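Local atomic coordinates of adenine phosphoribosyltransferase, putative (Trypanosoma brucei brucei, PDB entry 5VN4), a protein that probably makes AMP from adenine and 5-phospho-alpha-D-ribose 1-diphosphate, releasing diphosphate, in the purine salvage pathway. Residues Thr82-Phe87 / Val104-Ile109; Asp68-Arg73 / Leu177-Gly182; Tyr35-Pro40 / Glu220-Pro225; Phe19-Asp24 / Val209-Glu214. All blocks are in the same frame, centred on the assembly; numbering follows the deposited sequence.

Contact 1 of 4, residues Thr82-Phe87 / Val104-Ile109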
loop_
_atom_site.group_PDB
_atom_site.type_symbol
_atom_site.label_atom_id
_atom_site.label_comp_id
_atom_site.label_asym_id
_atom_site.label_seq_id
_atom_site.Cartn_x
_atom_site.Cartn_y
_atom_site.Cartn_z
ATOM N N THR A 82 16.533 -5.919 -9.705
ATOM C CA THR A 82 16.041 -7.217 -9.264
ATOM C C THR A 82 14.899 -7.138 -8.259
ATOM O O THR A 82 14.146 -8.109 -8.133
ATOM C CB THR A 82 17.175 -8.061 -8.653
ATOM O OG1 THR A 82 17.692 -7.409 -7.489
ATOM C CG2 THR A 82 18.304 -8.302 -9.669
ATOM N N HIS A 83 14.752 -6.020 -7.546
ATOM C CA HIS A 83 13.739 -5.885 -6.509
ATOM C C HIS A 83 13.342 -4.423 -6.386
ATOM O O HIS A 83 14.173 -3.529 -6.547
ATOM C CB HIS A 83 14.275 -6.283 -5.125
ATOM C CG HIS A 83 14.743 -7.697 -5.026
ATOM N ND1 HIS A 83 15.926 -8.129 -5.583
ATOM C CD2 HIS A 83 14.201 -8.769 -4.404
ATOM C CE1 HIS A 83 16.080 -9.416 -5.328
ATOM N NE2 HIS A 83 15.051 -9.827 -4.610
ATOM N N ILE A 84 12.068 -4.193 -6.070
ATOM C CA ILE A 84 11.591 -2.895 -5.603
ATOM C C ILE A 84 11.188 -3.050 -4.145
ATOM O O ILE A 84 10.428 -3.964 -3.800
ATOM C CB ILE A 84 10.414 -2.380 -6.452
ATOM C CG1 ILE A 84 10.883 -2.138 -7.894
ATOM C CG2 ILE A 84 9.790 -1.124 -5.821
ATOM C CD1 ILE A 84 9.784 -1.758 -8.820
ATOM N N LEU A 85 11.723 -2.179 -3.289
ATOM C CA LEU A 85 11.437 -2.160 -1.858
ATOM C C LEU A 85 10.630 -0.900 -1.586
ATOM O O LEU A 85 11.093 0.198 -1.907
ATOM C CB LEU A 85 12.743 -2.093 -1.063
ATOM C CG LEU A 85 13.494 -3.401 -0.785
ATOM C CD1 LEU A 85 13.784 -4.173 -2.062
ATOM C CD2 LEU A 85 14.785 -3.079 -0.046
ATOM N N GLY A 86 9.437 -1.049 -1.014
ATOM C CA GLY A 86 8.559 0.082 -0.770
ATOM C C GLY A 86 8.145 0.199 0.684
ATOM O O GLY A 86 7.974 -0.804 1.381
ATOM N N PHE A 87 7.955 1.444 1.132
ATOM C CA PHE A 87 7.678 1.728 2.536
ATOM C C PHE A 87 6.189 1.679 2.872
ATOM O O PHE A 87 5.358 2.274 2.182
ATOM C CB PHE A 87 8.193 3.111 2.918
ATOM C CG PHE A 87 9.678 3.238 2.904
ATOM C CD1 PHE A 87 10.429 2.926 4.034
ATOM C CD2 PHE A 87 10.331 3.683 1.770
ATOM C CE1 PHE A 87 11.803 3.072 4.026
ATOM C CE2 PHE A 87 11.713 3.818 1.756
ATOM C CZ PHE A 87 12.442 3.521 2.888
ATOM N N VAL A 104 9.407 -8.273 -11.180
ATOM C CA VAL A 104 10.349 -8.371 -10.067
ATOM C C VAL A 104 9.562 -8.410 -8.765
ATOM O O VAL A 104 8.419 -7.924 -8.691
ATOM C CB VAL A 104 11.370 -7.206 -10.064
ATOM C CG1 VAL A 104 12.237 -7.233 -11.324
ATOM C CG2 VAL A 104 10.661 -5.860 -9.888
ATOM N N PRO A 105 10.158 -8.977 -7.713
ATOM C CA PRO A 105 9.537 -8.915 -6.386
ATOM C C PRO A 105 9.312 -7.484 -5.926
ATOM O O PRO A 105 10.135 -6.591 -6.161
ATOM C CB PRO A 105 10.567 -9.604 -5.488
ATOM C CG PRO A 105 11.320 -10.510 -6.402
ATOM C CD PRO A 105 11.391 -9.783 -7.711
ATOM N N PHE A 106 8.189 -7.280 -5.245
ATOM C CA PHE A 106 7.976 -6.098 -4.424
ATOM C C PHE A 106 8.155 -6.504 -2.968
ATOM O O PHE A 106 7.438 -7.379 -2.468
ATOM C CB PHE A 106 6.602 -5.470 -4.639
ATOM C CG PHE A 106 6.402 -4.257 -3.792
ATOM C CD1 PHE A 106 7.119 -3.100 -4.048
ATOM C CD2 PHE A 106 5.559 -4.290 -2.700
ATOM C CE1 PHE A 106 6.964 -1.979 -3.251
ATOM C CE2 PHE A 106 5.396 -3.176 -1.904
ATOM C CZ PHE A 106 6.102 -2.021 -2.177
ATOM N N VAL A 107 9.125 -5.889 -2.301
ATOM C CA VAL A 107 9.528 -6.239 -0.942
ATOM C C VAL A 107 9.018 -5.161 0.010
ATOM O O VAL A 107 9.183 -3.962 -0.252
ATOM C CB VAL A 107 11.058 -6.367 -0.856
ATOM C CG1 VAL A 107 11.517 -6.580 0.579
ATOM C CG2 VAL A 107 11.549 -7.491 -1.759
ATOM N N LEU A 108 8.413 -5.582 1.117
ATOM C CA LEU A 108 7.802 -4.660 2.067
ATOM C C LEU A 108 8.819 -4.164 3.086
ATOM O O LEU A 108 9.501 -4.963 3.733
ATOM C CB LEU A 108 6.653 -5.341 2.813
ATOM C CG LEU A 108 5.637 -6.119 1.987
ATOM C CD1 LEU A 108 4.509 -6.588 2.884
ATOM C CD2 LEU A 108 5.122 -5.270 0.846
ATOM N N ILE A 109 8.898 -2.851 3.254
ATOM C CA ILE A 109 9.587 -2.257 4.394
ATOM C C ILE A 109 8.504 -1.784 5.350
ATOM O O ILE A 109 7.658 -0.958 4.976
ATOM C CB ILE A 109 10.502 -1.100 3.971
ATOM C CG1 ILE A 109 11.571 -1.598 3.003
ATOM C CG2 ILE A 109 11.126 -0.438 5.207
ATOM C CD1 ILE A 109 12.511 -0.529 2.536
#
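Ile84 O is gripped by two groups of the neighbouring strand. Val107 N gives it a nearly straight hydrogen bond of 2.8 Å, with 171° at the hydrogen. Phe106 CA adds a weaker CH...O contact at 3.3 Å from Ile84 O. Val107 O is held in the same way, by Gly86 N at 3.0 Å and by the CA-H of Leu85. Ile84 N to Pro105 O and Ile109 N to Gly86 O complete the four hydrogen bonds of this parallel pair. Before the strands proper, Pro105 CD packs on Thr82 O at 3.3 Å.

The side chains sort onto two faces. On one, the Phe106 ring is swung across to the first strand because its CG is anti to the backbone N (chi1 -180°). There its edge meets Ile84 CG2. Its far end rests on the bare backbone of Gly86, with Phe106 CZ 3.5 Å from Gly86 CA. On the other face, Leu85 and Val107 lie side by side, pointing the same way. Phe87 and Ile109 do the same. Ile109 CG2 approaches Phe87 CD1 to 3.6 Å, while Ile109 CD1 makes a CH-pi contact over the ring face, near its rim.

The two strands and helix 95-102 form a beta-alpha-beta unit. That helix packs on Ile84, Val104 and Phe106. Helix 161-172 packs on Leu85, Phe87 and Ile109. Strand 149-153 flanks Thr82-Phe87 on its other edge, and the second subunit reaches Phe106 with a hydrogen bond from Thr57 to its carbonyl.

Contact 2 of 4, residues Asp68-Arg73 / Leu177-Gly182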
loop_
_atom_site.group_PDB
_atom_site.type_symbol
_atom_site.label_atom_id
_atom_site.label_comp_id
_atom_site.label_asym_id
_atom_site.label_seq_id
_atom_site.Cartn_x
_atom_site.Cartn_y
_atom_site.Cartn_z
ATOM N N ASP A 68 3.918 4.150 -15.764
ATOM C CA ASP A 68 4.595 4.111 -17.056
ATOM C C ASP A 68 5.978 4.733 -16.969
ATOM O O ASP A 68 6.932 4.227 -17.570
ATOM C CB ASP A 68 3.760 4.836 -18.113
ATOM C CG ASP A 68 2.504 4.075 -18.510
ATOM O OD1 ASP A 68 2.369 2.887 -18.153
ATOM O OD2 ASP A 68 1.646 4.680 -19.187
ATOM N N PHE A 69 6.105 5.838 -16.229
ATOM C CA PHE A 69 7.407 6.488 -16.101
ATOM C C PHE A 69 8.443 5.535 -15.517
ATOM O O PHE A 69 9.530 5.354 -16.084
ATOM C CB PHE A 69 7.309 7.747 -15.237
ATOM C CG PHE A 69 8.632 8.437 -15.076
ATOM C CD1 PHE A 69 9.055 9.367 -16.015
ATOM C CD2 PHE A 69 9.485 8.110 -14.033
ATOM C CE1 PHE A 69 10.295 9.977 -15.908
ATOM C CE2 PHE A 69 10.726 8.713 -13.922
ATOM C CZ PHE A 69 11.128 9.654 -14.859
ATOM N N PHE A 70 8.123 4.915 -14.378
ATOM C CA PHE A 70 9.122 4.090 -13.704
ATOM C C PHE A 70 9.342 2.744 -14.388
ATOM O O PHE A 70 10.476 2.253 -14.423
ATOM C CB PHE A 70 8.787 3.949 -12.221
ATOM C CG PHE A 70 9.074 5.186 -11.426
ATOM C CD1 PHE A 70 10.387 5.573 -11.194
ATOM C CD2 PHE A 70 8.046 5.966 -10.920
ATOM C CE1 PHE A 70 10.679 6.701 -10.465
ATOM C CE2 PHE A 70 8.330 7.107 -10.194
ATOM C CZ PHE A 70 9.650 7.473 -9.961
ATOM N N VAL A 71 8.296 2.142 -14.954
ATOM C CA VAL A 71 8.492 0.915 -15.718
ATOM C C VAL A 71 9.417 1.171 -16.900
ATOM O O VAL A 71 10.390 0.439 -17.116
ATOM C CB VAL A 71 7.142 0.317 -16.149
ATOM C CG1 VAL A 71 7.367 -0.815 -17.154
ATOM C CG2 VAL A 71 6.383 -0.187 -14.931
ATOM N N ASP A 72 9.150 2.238 -17.664
ATOM C CA ASP A 72 10.000 2.549 -18.809
ATOM C C ASP A 72 11.425 2.856 -18.374
ATOM O O ASP A 72 12.385 2.439 -19.032
ATOM C CB ASP A 72 9.429 3.719 -19.612
ATOM C CG ASP A 72 10.428 4.285 -20.617
ATOM O OD1 ASP A 72 11.221 5.182 -20.250
ATOM O OD2 ASP A 72 10.432 3.815 -21.776
ATOM N N ARG A 73 11.579 3.592 -17.271
ATOM C CA ARG A 73 12.904 3.976 -16.800
ATOM C C ARG A 73 13.735 2.749 -16.458
ATOM O O ARG A 73 14.898 2.635 -16.866
ATOM C CB ARG A 73 12.756 4.885 -15.579
ATOM C CG ARG A 73 14.063 5.358 -14.991
ATOM C CD ARG A 73 13.791 6.459 -13.979
ATOM N NE ARG A 73 15.028 6.917 -13.358
ATOM C CZ ARG A 73 15.852 7.805 -13.904
ATOM N NH1 ARG A 73 15.563 8.352 -15.081
ATOM N NH2 ARG A 73 16.961 8.153 -13.265
ATOM N N LEU A 177 22.164 -0.404 -4.193
ATOM C CA LEU A 177 21.039 0.521 -4.245
ATOM C C LEU A 177 21.148 1.300 -5.550
ATOM O O LEU A 177 22.074 2.098 -5.734
ATOM C CB LEU A 177 21.045 1.445 -3.028
ATOM C CG LEU A 177 19.922 2.488 -2.974
ATOM C CD1 LEU A 177 18.539 1.841 -3.085
ATOM C CD2 LEU A 177 20.018 3.329 -1.711
ATOM N N VAL A 178 20.220 1.039 -6.470
ATOM C CA VAL A 178 20.283 1.651 -7.793
ATOM C C VAL A 178 19.728 3.068 -7.772
ATOM O O VAL A 178 20.322 3.988 -8.345
ATOM C CB VAL A 178 19.547 0.756 -8.805
ATOM C CG1 VAL A 178 19.526 1.400 -10.187
ATOM C CG2 VAL A 178 20.194 -0.619 -8.860
ATOM N N GLU A 179 18.584 3.267 -7.125
ATOM C CA GLU A 179 17.894 4.541 -7.196
ATOM C C GLU A 179 16.902 4.602 -6.054
ATOM O O GLU A 179 16.423 3.571 -5.565
ATOM C CB GLU A 179 17.154 4.659 -8.534
ATOM C CG GLU A 179 16.493 5.978 -8.805
ATOM C CD GLU A 179 16.244 6.181 -10.280
ATOM O OE1 GLU A 179 17.223 6.422 -11.018
ATOM O OE2 GLU A 179 15.075 6.104 -10.701
ATOM N N VAL A 180 16.601 5.831 -5.651
ATOM C CA VAL A 180 15.532 6.159 -4.721
ATOM C C VAL A 180 14.454 6.874 -5.524
ATOM O O VAL A 180 14.759 7.814 -6.269
ATOM C CB VAL A 180 16.093 7.067 -3.612
ATOM C CG1 VAL A 180 14.999 7.855 -2.923
ATOM C CG2 VAL A 180 16.915 6.240 -2.619
ATOM N N ALA A 181 13.205 6.417 -5.398
ATOM C CA ALA A 181 12.099 6.895 -6.225
ATOM C C ALA A 181 10.953 7.415 -5.365
ATOM O O ALA A 181 10.623 6.833 -4.328
ATOM C CB ALA A 181 11.553 5.778 -7.124
ATOM N N GLY A 182 10.316 8.491 -5.830
ATOM C CA GLY A 182 9.112 8.993 -5.193
ATOM C C GLY A 182 8.300 9.822 -6.165
ATOM O O GLY A 182 8.704 10.053 -7.307
#
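Arg73 grips Glu179 side-on with two nitrogens, one for each carboxylate oxygen. NE bonds to Glu179 OE2 at 2.8 Å, and NH2 of Arg73 bonds to Glu179 OE1 at 2.8 Å. Both oxygens are met on their syn sides and lie close to the guanidinium plane. The two flat groups are still turned 31° apart, so NH2 comes from somewhat outside the carboxylate plane. The reach depends on shape: Arg73 leaves the helix with CG anti to its N (chi1 -180°) and runs extended as far as NE. Glu179 reaches out from the strand with an extended chain too. Tyr74 OH is a second partner of Glu179 OE2. These bonds fix the buried carboxylate and would probably keep it charged.

Beside the salt bridge the packing is close and apolar. Phe70 CE1 sits 3.6 Å from Ala181 CB. The ring edge also faces Gly182 O, at 3.8 Å from Phe70 CZ. Phe69 CD2 lies over the centre of one face of the Phe70 ring, which helps to fix its tilt.

The other side of the helix contrasts with this. Asp68 and Asp72 are exposed to solvent and turned from the strand. Even on the packed side, the two axes stay 11.0 Å apart. Phe70 and Arg73 span that gap, meeting the Glu179 and Ala181 side chains and the Gly182 carbonyl. A helix lying nearly antiparallel on a strand of a largely parallel sheet is common to alpha/beta folds, and here it belongs to the core of a type I phosphoribosyltransferase.

Contact 3 of 4, residues Tyr35-Pro40 / Glu220-Pro225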
loop_
_atom_site.group_PDB
_atom_site.type_symbol
_atom_site.label_atom_id
_atom_site.label_comp_id
_atom_site.label_asym_id
_atom_site.label_seq_id
_atom_site.Cartn_x
_atom_site.Cartn_y
_atom_site.Cartn_z
ATOM N N TYR A 35 -2.792 17.272 -7.450
ATOM C CA TYR A 35 -2.186 17.259 -6.120
ATOM C C TYR A 35 -2.742 18.432 -5.319
ATOM O O TYR A 35 -2.731 19.576 -5.787
ATOM C CB TYR A 35 -0.661 17.331 -6.214
ATOM C CG TYR A 35 0.118 16.234 -5.476
ATOM C CD1 TYR A 35 -0.357 15.644 -4.306
ATOM C CD2 TYR A 35 1.346 15.800 -5.962
ATOM C CE1 TYR A 35 0.381 14.658 -3.640
ATOM C CE2 TYR A 35 2.075 14.818 -5.317
ATOM C CZ TYR A 35 1.592 14.246 -4.163
ATOM O OH TYR A 35 2.355 13.274 -3.551
ATOM N N LYS A 36 -3.301 18.138 -4.154
ATOM C CA LYS A 36 -3.771 19.160 -3.231
ATOM C C LYS A 36 -2.994 19.070 -1.927
ATOM O O LYS A 36 -2.567 17.988 -1.499
ATOM C CB LYS A 36 -5.260 18.990 -2.910
ATOM C CG LYS A 36 -6.166 18.914 -4.117
ATOM C CD LYS A 36 -6.086 20.178 -4.958
ATOM C CE LYS A 36 -6.940 20.050 -6.209
ATOM N NZ LYS A 36 -6.752 21.215 -7.113
ATOM N N TRP A 37 -2.831 20.214 -1.283
ATOM C CA TRP A 37 -2.245 20.251 0.043
ATOM C C TRP A 37 -3.268 20.731 1.059
ATOM O O TRP A 37 -4.211 21.462 0.733
ATOM C CB TRP A 37 -0.987 21.123 0.098
ATOM C CG TRP A 37 -1.217 22.576 -0.218
ATOM C CD1 TRP A 37 -1.132 23.169 -1.444
ATOM C CD2 TRP A 37 -1.565 23.615 0.708
ATOM N NE1 TRP A 37 -1.412 24.511 -1.342
ATOM C CE2 TRP A 37 -1.672 24.813 -0.030
ATOM C CE3 TRP A 37 -1.787 23.654 2.088
ATOM C CZ2 TRP A 37 -2.001 26.032 0.563
ATOM C CZ3 TRP A 37 -2.110 24.876 2.677
ATOM C CH2 TRP A 37 -2.214 26.043 1.913
ATOM N N TYR A 38 -3.068 20.316 2.301
ATOM C CA TYR A 38 -3.975 20.649 3.383
ATOM C C TYR A 38 -3.197 21.325 4.498
ATOM O O TYR A 38 -2.062 20.942 4.805
ATOM C CB TYR A 38 -4.677 19.380 3.887
ATOM C CG TYR A 38 -5.521 18.728 2.811
ATOM C CD1 TYR A 38 -4.939 17.931 1.823
ATOM C CD2 TYR A 38 -6.898 18.944 2.752
ATOM C CE1 TYR A 38 -5.703 17.361 0.826
ATOM C CE2 TYR A 38 -7.678 18.358 1.762
ATOM C CZ TYR A 38 -7.069 17.565 0.803
ATOM O OH TYR A 38 -7.817 16.985 -0.201
ATOM N N SER A 39 -3.803 22.343 5.089
ATOM C CA SER A 39 -3.183 23.055 6.192
ATOM C C SER A 39 -3.332 22.230 7.463
ATOM O O SER A 39 -4.069 21.239 7.498
ATOM C CB SER A 39 -3.841 24.424 6.339
ATOM O OG SER A 39 -5.178 24.294 6.791
ATOM N N PRO A 40 -2.642 22.608 8.537
ATOM C CA PRO A 40 -2.756 21.824 9.777
ATOM C C PRO A 40 -4.185 21.614 10.243
ATOM O O PRO A 40 -4.498 20.544 10.781
ATOM C CB PRO A 40 -1.926 22.642 10.773
ATOM C CG PRO A 40 -0.842 23.248 9.903
ATOM C CD PRO A 40 -1.543 23.594 8.611
ATOM N N GLU A 220 -3.057 28.031 -5.152
ATOM C CA GLU A 220 -4.314 27.655 -5.779
ATOM C C GLU A 220 -4.636 26.177 -5.623
ATOM O O GLU A 220 -5.711 25.754 -6.061
ATOM C CB GLU A 220 -4.308 28.033 -7.265
ATOM C CG GLU A 220 -3.268 27.300 -8.099
ATOM C CD GLU A 220 -1.971 28.079 -8.250
ATOM O OE1 GLU A 220 -1.268 27.868 -9.264
ATOM O OE2 GLU A 220 -1.655 28.902 -7.360
ATOM N N ASN A 221 -3.746 25.388 -5.011
ATOM C CA ASN A 221 -3.915 23.945 -4.885
ATOM C C ASN A 221 -4.227 23.505 -3.458
ATOM O O ASN A 221 -4.000 22.344 -3.109
ATOM C CB ASN A 221 -2.693 23.199 -5.427
ATOM C CG ASN A 221 -2.668 23.157 -6.936
ATOM O OD1 ASN A 221 -3.634 23.551 -7.589
ATOM N ND2 ASN A 221 -1.573 22.660 -7.500
ATOM N N CYS A 222 -4.747 24.398 -2.625
ATOM C CA CYS A 222 -5.153 24.008 -1.284
ATOM C C CYS A 222 -6.447 23.207 -1.346
ATOM O O CYS A 222 -7.419 23.623 -1.987
ATOM C CB CYS A 222 -5.356 25.247 -0.416
ATOM S SG CYS A 222 -5.732 24.845 1.308
ATOM N N GLY A 223 -6.462 22.064 -0.671
ATOM C CA GLY A 223 -7.637 21.225 -0.606
ATOM C C GLY A 223 -8.540 21.459 0.580
ATOM O O GLY A 223 -9.586 20.803 0.674
ATOM N N ASP A 224 -8.176 22.367 1.486
ATOM C CA ASP A 224 -9.016 22.649 2.646
ATOM C C ASP A 224 -10.415 23.047 2.176
ATOM O O ASP A 224 -10.552 23.782 1.192
ATOM C CB ASP A 224 -8.473 23.849 3.432
ATOM C CG ASP A 224 -7.169 23.579 4.168
ATOM O OD1 ASP A 224 -6.611 22.463 4.118
ATOM O OD2 ASP A 224 -6.691 24.548 4.816
ATOM N N PRO A 225 -11.469 22.621 2.864
ATOM C CA PRO A 225 -12.795 23.163 2.548
ATOM C C PRO A 225 -12.837 24.644 2.884
ATOM O O PRO A 225 -12.248 25.093 3.869
ATOM C CB PRO A 225 -13.741 22.354 3.443
ATOM C CG PRO A 225 -12.900 21.879 4.550
ATOM C CD PRO A 225 -11.506 21.688 4.004
HETATM O O HOH W 1 -7.445 23.427 -4.871
#
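Trp37 lays one ring face on Cys222. Its CG stands between the backbone N and the carbonyl carbon (chi1 63°), which brings the indole back over the partner chain. Cys222 CB is 3.6 Å from Trp37 CZ2. With SG anti to its N (chi1 -175°), the sulfur extends over the six-membered ring, 3.8 Å from its centroid. Trp37 NE1 bonds to Ser218 O, which helps to fix the ring's rotation.

Tyr38 turns differently, with CG anti to its carbonyl carbon, and Gly223 CA sits over its ring face. Its OH bonds to Asn55. Ser39 folds OG between N and C (chi1 69°), so N and OG can both reach Asp224. Ser39 OG to Asp224 OD2 is short, 2.5 Å; Ser39 N to Asp224 OD1 is 3.0 Å. Lys36 bends at chi2, and its NZ joins a water that also bonds Glu220 O and Cys222 O.

Two backbone bonds, Trp37 N to Asn221 O and Gly223 N to Trp37 O (2.7 Å), join the chains at a single bridge. Strand 37-38 also pairs with strand 50-51, near adenine-binding Arg49 and Ala51. The arrangement is consistent with the base-binding hood of type I phosphoribosyltransferases.

Contact 4 of 4, residues Phe19-Asp24 / Val209-Glu214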
loop_
_atom_site.group_PDB
_atom_site.type_symbol
_atom_site.label_atom_id
_atom_site.label_comp_id
_atom_site.label_asym_id
_atom_site.label_seq_id
_atom_site.Cartn_x
_atom_site.Cartn_y
_atom_site.Cartn_z
ATOM N N PHE A 19 16.665 14.662 -8.654
ATOM C CA PHE A 19 16.044 14.869 -9.957
ATOM C C PHE A 19 14.533 14.983 -9.814
ATOM O O PHE A 19 13.928 14.282 -9.000
ATOM C CB PHE A 19 16.334 13.687 -10.888
ATOM C CG PHE A 19 17.793 13.500 -11.210
ATOM C CD1 PHE A 19 18.633 12.794 -10.350
ATOM C CD2 PHE A 19 18.327 14.026 -12.377
ATOM C CE1 PHE A 19 19.984 12.619 -10.659
ATOM C CE2 PHE A 19 19.668 13.849 -12.690
ATOM C CZ PHE A 19 20.500 13.147 -11.824
ATOM N N THR A 20 13.933 15.851 -10.629
ATOM C CA THR A 20 12.488 16.006 -10.672
ATOM C C THR A 20 12.091 16.320 -12.111
ATOM O O THR A 20 12.934 16.663 -12.938
ATOM C CB THR A 20 12.037 17.086 -9.680
ATOM O OG1 THR A 20 10.614 17.050 -9.528
ATOM C CG2 THR A 20 12.467 18.473 -10.143
ATOM N N LEU A 21 10.805 16.175 -12.428
ATOM C CA LEU A 21 10.387 16.430 -13.801
ATOM C C LEU A 21 10.656 17.882 -14.188
ATOM O O LEU A 21 10.598 18.791 -13.355
ATOM C CB LEU A 21 8.898 16.128 -13.978
ATOM C CG LEU A 21 8.502 14.651 -14.026
ATOM C CD1 LEU A 21 6.989 14.537 -13.905
ATOM C CD2 LEU A 21 9.000 13.977 -15.296
ATOM N N SER A 22 10.943 18.097 -15.472
ATOM C CA SER A 22 11.097 19.453 -15.979
ATOM C C SER A 22 9.828 20.268 -15.718
ATOM O O SER A 22 8.738 19.729 -15.519
ATOM C CB SER A 22 11.376 19.422 -17.479
ATOM O OG SER A 22 10.233 18.974 -18.180
ATOM N N LYS A 23 9.983 21.592 -15.723
ATOM C CA LYS A 23 8.854 22.471 -15.422
ATOM C C LYS A 23 7.723 22.312 -16.429
ATOM O O LYS A 23 6.545 22.435 -16.064
ATOM C CB LYS A 23 9.307 23.933 -15.389
ATOM C CG LYS A 23 10.287 24.259 -14.287
ATOM C CD LYS A 23 10.479 25.767 -14.206
ATOM C CE LYS A 23 11.518 26.151 -13.170
ATOM N NZ LYS A 23 12.898 25.926 -13.675
ATOM N N ASP A 24 8.057 22.048 -17.689
ATOM C CA ASP A 24 7.085 21.963 -18.768
ATOM C C ASP A 24 6.573 20.548 -19.010
ATOM O O ASP A 24 5.735 20.363 -19.896
ATOM C CB ASP A 24 7.724 22.475 -20.059
ATOM C CG ASP A 24 8.995 21.729 -20.390
ATOM O OD1 ASP A 24 10.004 21.939 -19.681
ATOM O OD2 ASP A 24 8.969 20.899 -21.324
ATOM N N VAL A 209 14.951 10.381 -7.386
ATOM C CA VAL A 209 14.077 10.792 -8.478
ATOM C C VAL A 209 12.674 10.960 -7.910
ATOM O O VAL A 209 12.026 9.971 -7.550
ATOM C CB VAL A 209 14.086 9.766 -9.617
ATOM C CG1 VAL A 209 13.067 10.141 -10.687
ATOM C CG2 VAL A 209 15.491 9.628 -10.204
ATOM N N THR A 210 12.207 12.205 -7.802
ATOM C CA THR A 210 10.853 12.475 -7.335
ATOM C C THR A 210 10.124 13.233 -8.429
ATOM O O THR A 210 10.555 14.319 -8.824
ATOM C CB THR A 210 10.845 13.272 -6.026
ATOM O OG1 THR A 210 11.511 14.526 -6.202
ATOM C CG2 THR A 210 11.533 12.497 -4.912
ATOM N N LEU A 211 9.021 12.666 -8.916
ATOM C CA LEU A 211 8.411 13.176 -10.144
ATOM C C LEU A 211 8.074 14.661 -10.051
ATOM O O LEU A 211 8.406 15.434 -10.959
ATOM C CB LEU A 211 7.179 12.350 -10.516
ATOM C CG LEU A 211 7.492 10.893 -10.859
ATOM C CD1 LEU A 211 6.234 10.199 -11.399
ATOM C CD2 LEU A 211 8.651 10.775 -11.847
ATOM N N VAL A 212 7.399 15.082 -8.979
ATOM C CA VAL A 212 7.179 16.512 -8.796
ATOM C C VAL A 212 7.837 16.980 -7.500
ATOM O O VAL A 212 8.500 16.194 -6.801
ATOM C CB VAL A 212 5.702 16.941 -8.957
ATOM C CG1 VAL A 212 5.235 16.653 -10.384
ATOM C CG2 VAL A 212 4.808 16.251 -7.944
ATOM N N ASP A 213 7.699 18.269 -7.202
ATOM C CA ASP A 213 8.430 18.911 -6.121
ATOM C C ASP A 213 7.504 19.909 -5.445
ATOM O O ASP A 213 6.303 19.973 -5.735
ATOM C CB ASP A 213 9.736 19.535 -6.637
ATOM C CG ASP A 213 9.505 20.655 -7.638
ATOM O OD1 ASP A 213 8.334 21.042 -7.849
ATOM O OD2 ASP A 213 10.503 21.161 -8.202
ATOM N N GLU A 214 8.085 20.720 -4.556
ATOM C CA GLU A 214 7.300 21.662 -3.765
ATOM C C GLU A 214 6.555 22.694 -4.609
ATOM O O GLU A 214 5.606 23.311 -4.109
ATOM C CB GLU A 214 8.190 22.365 -2.730
ATOM C CG GLU A 214 9.394 23.110 -3.302
ATOM C CD GLU A 214 10.661 22.265 -3.334
ATOM O OE1 GLU A 214 10.573 21.076 -3.687
ATOM O OE2 GLU A 214 11.761 22.783 -3.003
#
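Thr20 OG1 donates a hydrogen bond to Thr210 O at 2.8 Å. The hydroxyl gets there because OG1 is anti to the backbone N (chi1 -168°), which directs it at the partner strand. Thr20 CA also touches Thr210 O, at 3.2 Å, so one residue holds this carbonyl twice. On either side of Thr20, the backbone joins in. Thr210 N bonds to Phe19 O at 3.0 Å. Leu21 N bonds to Leu211 O at 2.9 Å, from a direction tilted 32° out of the carbonyl plane.

Apolar groups flank these bonds. The Leu21 side chain packs against the Leu211 carbonyl oxygen, with Leu21 CD1 4.0 Å from Leu211 CB. Phe19 CB meets Val209 CG2 at 4.2 Å, but the end of the Phe19 ring leads away.

Further out, the chain turns a corner at Leu211 and Val212. Helix 60-75 and Phe31 of helix 26-34 pack on Leu211. Arg28 of the same helix 26-34 bonds to the carbonyls of Leu21 and Ser22. It also makes a salt bridge with Asp213 OD1, which Thr215 OG1 holds as well. Arg28 thus ties both segments to one helix.

Leu21 N stands 4.1 Å from Thr210 O, too far for the bond that would continue the parallel pattern begun at Phe19. It takes the next carbonyl instead. The hydroxyl of Thr20 fills the vacancy, so the buried Thr210 carbonyl stays satisfied although the regular pairing stops at the corner.

From the N terminus, residues 19-24 of contact 4 come first, then residues 35-40 of contact 3. Their partners follow in the same order near the far end, so these two long loops cross. Contact 2 closes a shorter loop within both, and contact 1 a shorter one still within contact 2. Contacts 1, 2 and 4 all reach the main sheet. Contacts 2 and 4 touch there, since strands 176-182 and 208-213 are neighbours, and Phe69 packs on Leu211. Contact 3 lies across the chain's centre from contacts 1 and 2. It meets contact 4 where Tyr35 packs on Val212, joining the adenine-side region to the sheet.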